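Local coordinates for hemolysin-related protein (Vibrio cholerae serotype O1, PDB 6MLT), which is a secreted, metal-binding protein of the biofilm matrix that probably helps biofilms adhere to surfaces by binding carbohydrates, at residues A[355-360]-A[371-376]. Residues are numbered along the deposited sequence; the frame is centred on the assembly and turned at random.
Sequences IDVTYG and LEMSFT
The carbonyl oxygen Thr-358 O takes two backbone donors from the neighbouring strand: Leu-371 N at 2.8 Å and, more loosely, Glu-372 N at 3.2 Å. Two successive residues facing one is a classic beta bulge, and it sits at the end of an otherwise regular antiparallel pair. Thr-358 N completes the bulge with a nearly straight bond to Glu-372 O (174° at the hydrogen); past it Asp-356 and Ser-374 exchange two backbone bonds. Leu-371, at the bulge, lays its CD1 3.9 Å from Gly-360 N, where the chain turns a corner at the end of 355-360. These are the two central strands of a four-stranded sheet in the beta-prism lectin domain, with 394-400 flanking 352-359 and 382-386 flanking 370-377. On the buried face Ile-355 and Phe-375 lie side by side: CG1 of Ile-355 comes within 3.6 Å of Phe-375 CD2, while its CG2, anti to the backbone N, sits over one face of the ring, offset toward the rim. Val-357 CG2 meets Met-373 CG at 4.2 Å, and strand 428-435 packs against Ile-355 and Val-357. The other face is polar and holds two waters. One links Thr-358 OG1, which also hydrogen-bonds Thr-396 OG1, to Glu-372 OE2, to which it donates; the second donates to Asp-356 OD2 and Ser-374 O and accepts from Thr-376 OG1 at 2.6 Å, tying the two strands together beside their backbone bonds. Asp-356 OD1 forms a salt bridge with Arg-398 NE, and Glu-372 OE1 accepts from Lys-388 N.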
ATOM      1  N   ILE A 355      28.704 -19.665 -15.050  1.00 26.40           N
ATOM      2  CA  ILE A 355      29.948 -19.199 -14.454  1.00 25.58           C
ATOM      3  C   ILE A 355      31.023 -20.230 -14.749  1.00 23.95           C
ATOM      4  O   ILE A 355      30.814 -21.426 -14.526  1.00 24.04           O
ATOM      5  CB  ILE A 355      29.835 -18.992 -12.932  1.00 22.99           C
ATOM      6  CG1 ILE A 355      28.557 -18.239 -12.569  1.00 23.66           C
ATOM      7  CG2 ILE A 355      31.055 -18.248 -12.422  1.00 23.42           C
ATOM      8  CD1 ILE A 355      27.478 -19.127 -12.030  1.00 26.06           C
ATOM      9  N   ASP A 356      32.161 -19.767 -15.259  1.00 23.12           N
ATOM     10  CA  ASP A 356      33.370 -20.573 -15.369  1.00 24.53           C
ATOM     11  C   ASP A 356      34.286 -20.210 -14.206  1.00 25.44           C
ATOM     12  O   ASP A 356      34.637 -19.037 -14.031  1.00 26.27           O
ATOM     13  CB  ASP A 356      34.071 -20.328 -16.705  1.00 28.92           C
ATOM     14  CG  ASP A 356      33.226 -20.747 -17.894  1.00 38.23           C
ATOM     15  OD1 ASP A 356      32.835 -21.929 -17.960  1.00 40.28           O
ATOM     16  OD2 ASP A 356      32.939 -19.892 -18.757  1.00 41.51           O
ATOM     17  N   VAL A 357      34.663 -21.210 -13.414  1.00 21.18           N
ATOM     18  CA  VAL A 357      35.513 -21.020 -12.244  1.00 20.40           C
ATOM     19  C   VAL A 357      36.853 -21.681 -12.515  1.00 19.32           C
ATOM     20  O   VAL A 357      36.906 -22.871 -12.854  1.00 20.13           O
ATOM     21  CB  VAL A 357      34.875 -21.606 -10.974  1.00 23.12           C
ATOM     22  CG1 VAL A 357      35.784 -21.373  -9.760  1.00 23.55           C
ATOM     23  CG2 VAL A 357      33.514 -21.003 -10.746  1.00 24.74           C
ATOM     24  N   THR A 358      37.927 -20.913 -12.360  1.00 17.17           N
ATOM     25  CA  THR A 358      39.290 -21.415 -12.456  1.00 17.13           C
ATOM     26  C   THR A 358      39.889 -21.396 -11.059  1.00 18.57           C
ATOM     27  O   THR A 358      39.957 -20.336 -10.424  1.00 19.12           O
ATOM     28  CB  THR A 358      40.125 -20.572 -13.419  1.00 18.39           C
ATOM     29  OG1 THR A 358      39.535 -20.609 -14.722  1.00 20.59           O
ATOM     30  CG2 THR A 358      41.557 -21.104 -13.507  1.00 19.86           C
ATOM     31  N   TYR A 359      40.298 -22.563 -10.573  1.00 18.19           N
ATOM     32  CA  TYR A 359      40.891 -22.683  -9.252  1.00 17.35           C
ATOM     33  C   TYR A 359      42.160 -23.518  -9.341  1.00 19.23           C
ATOM     34  O   TYR A 359      42.285 -24.409 -10.189  1.00 17.77           O
ATOM     35  CB  TYR A 359      39.907 -23.306  -8.239  1.00 17.54           C
ATOM     36  CG  TYR A 359      39.389 -24.672  -8.611  1.00 19.89           C
ATOM     37  CD1 TYR A 359      38.259 -24.817  -9.408  1.00 20.41           C
ATOM     38  CD2 TYR A 359      40.023 -25.817  -8.157  1.00 23.78           C
ATOM     39  CE1 TYR A 359      37.779 -26.074  -9.745  1.00 24.34           C
ATOM     40  CE2 TYR A 359      39.552 -27.078  -8.491  1.00 28.11           C
ATOM     41  CZ  TYR A 359      38.432 -27.197  -9.283  1.00 29.50           C
ATOM     42  OH  TYR A 359      37.965 -28.445  -9.610  1.00 33.68           O
ATOM     43  N   GLY A 360      43.106 -23.212  -8.461  1.00 19.42           N
ATOM     44  CA  GLY A 360      44.365 -23.928  -8.459  1.00 19.75           C
ATOM     45  C   GLY A 360      45.410 -23.187  -7.649  1.00 21.68           C
ATOM     46  O   GLY A 360      45.085 -22.398  -6.758  1.00 19.04           O
ATOM     47  N   LEU A 371      41.134 -18.472  -8.624  1.00 18.05           N
ATOM     48  CA  LEU A 371      41.957 -17.544  -9.392  1.00 16.82           C
ATOM     49  C   LEU A 371      41.113 -16.645 -10.279  1.00 17.13           C
ATOM     50  O   LEU A 371      41.433 -15.463 -10.447  1.00 19.51           O
ATOM     51  CB  LEU A 371      42.962 -18.323 -10.248  1.00 18.39           C
ATOM     52  CG  LEU A 371      43.754 -19.391  -9.498  1.00 19.32           C
ATOM     53  CD1 LEU A 371      44.617 -20.191 -10.462  1.00 22.78           C
ATOM     54  CD2 LEU A 371      44.618 -18.771  -8.401  1.00 21.06           C
ATOM     55  N   GLU A 372      40.032 -17.176 -10.841  1.00 17.13           N
ATOM     56  CA  GLU A 372      39.207 -16.398 -11.751  1.00 18.44           C
ATOM     57  C   GLU A 372      37.795 -16.957 -11.771  1.00 19.81           C
ATOM     58  O   GLU A 372      37.582 -18.165 -11.624  1.00 20.69           O
ATOM     59  CB  GLU A 372      39.785 -16.392 -13.177  1.00 22.07           C
ATOM     60  CG  GLU A 372      39.052 -15.445 -14.130  1.00 33.10           C
ATOM     61  CD  GLU A 372      39.305 -15.752 -15.582  1.00 57.31           C
ATOM     62  OE1 GLU A 372      40.390 -15.401 -16.089  1.00 67.31           O
ATOM     63  OE2 GLU A 372      38.409 -16.349 -16.217  1.00 67.26           O
ATOM     64  N   MET A 373      36.831 -16.056 -11.952  1.00 17.82           N
ATOM     65  CA  MET A 373      35.467 -16.429 -12.285  1.00 19.38           C
ATOM     66  C   MET A 373      35.042 -15.605 -13.486  1.00 21.56           C
ATOM     67  O   MET A 373      35.310 -14.401 -13.543  1.00 20.14           O
ATOM     68  CB  MET A 373      34.512 -16.205 -11.106  1.00 20.18           C
ATOM     69  CG  MET A 373      34.834 -17.065  -9.896  1.00 22.40           C
ATOM     70  SD  MET A 373      33.549 -16.962  -8.641  1.00 26.47           S
ATOM     71  CE  MET A 373      33.636 -15.235  -8.186  1.00 29.70           C
ATOM     72  N   SER A 374      34.414 -16.259 -14.458  1.00 20.85           N
ATOM     73  CA  SER A 374      33.908 -15.593 -15.652  1.00 22.88           C
ATOM     74  C   SER A 374      32.410 -15.842 -15.738  1.00 24.27           C
ATOM     75  O   SER A 374      31.975 -16.987 -15.916  1.00 26.09           O
ATOM     76  CB  SER A 374      34.633 -16.091 -16.899  1.00 27.18           C
ATOM     77  OG  SER A 374      34.199 -15.388 -18.037  1.00 30.88           O
ATOM     78  N   PHE A 375      31.626 -14.774 -15.599  1.00 23.60           N
ATOM     79  CA  PHE A 375      30.171 -14.848 -15.660  1.00 23.69           C
ATOM     80  C   PHE A 375      29.705 -14.619 -17.093  1.00 26.24           C
ATOM     81  O   PHE A 375      30.033 -13.594 -17.699  1.00 29.93           O
ATOM     82  CB  PHE A 375      29.535 -13.801 -14.745  1.00 23.70           C
ATOM     83  CG  PHE A 375      29.904 -13.936 -13.298  1.00 24.67           C
ATOM     84  CD1 PHE A 375      31.026 -13.298 -12.789  1.00 26.61           C
ATOM     85  CD2 PHE A 375      29.113 -14.672 -12.437  1.00 26.21           C
ATOM     86  CE1 PHE A 375      31.358 -13.415 -11.436  1.00 25.33           C
ATOM     87  CE2 PHE A 375      29.440 -14.787 -11.089  1.00 23.93           C
ATOM     88  CZ  PHE A 375      30.559 -14.159 -10.592  1.00 23.21           C
ATOM     89  N   THR A 376      28.933 -15.562 -17.629  1.00 23.83           N
ATOM     90  CA  THR A 376      28.242 -15.372 -18.899  1.00 27.37           C
ATOM     91  C   THR A 376      26.839 -14.857 -18.605  1.00 30.83           C
ATOM     92  O   THR A 376      26.088 -15.483 -17.847  1.00 30.44           O
ATOM     93  CB  THR A 376      28.182 -16.672 -19.703  1.00 29.84           C
ATOM     94  OG1 THR A 376      29.508 -17.108 -20.014  1.00 29.56           O
ATOM     95  CG2 THR A 376      27.413 -16.470 -21.014  1.00 34.51           C
TER
HETATM   96  O   HOH W   1      37.310 -19.137 -15.421  1.00 26.00           O
HETATM   97  O   HOH W   2      30.557 -18.383 -17.997  1.00 28.79           O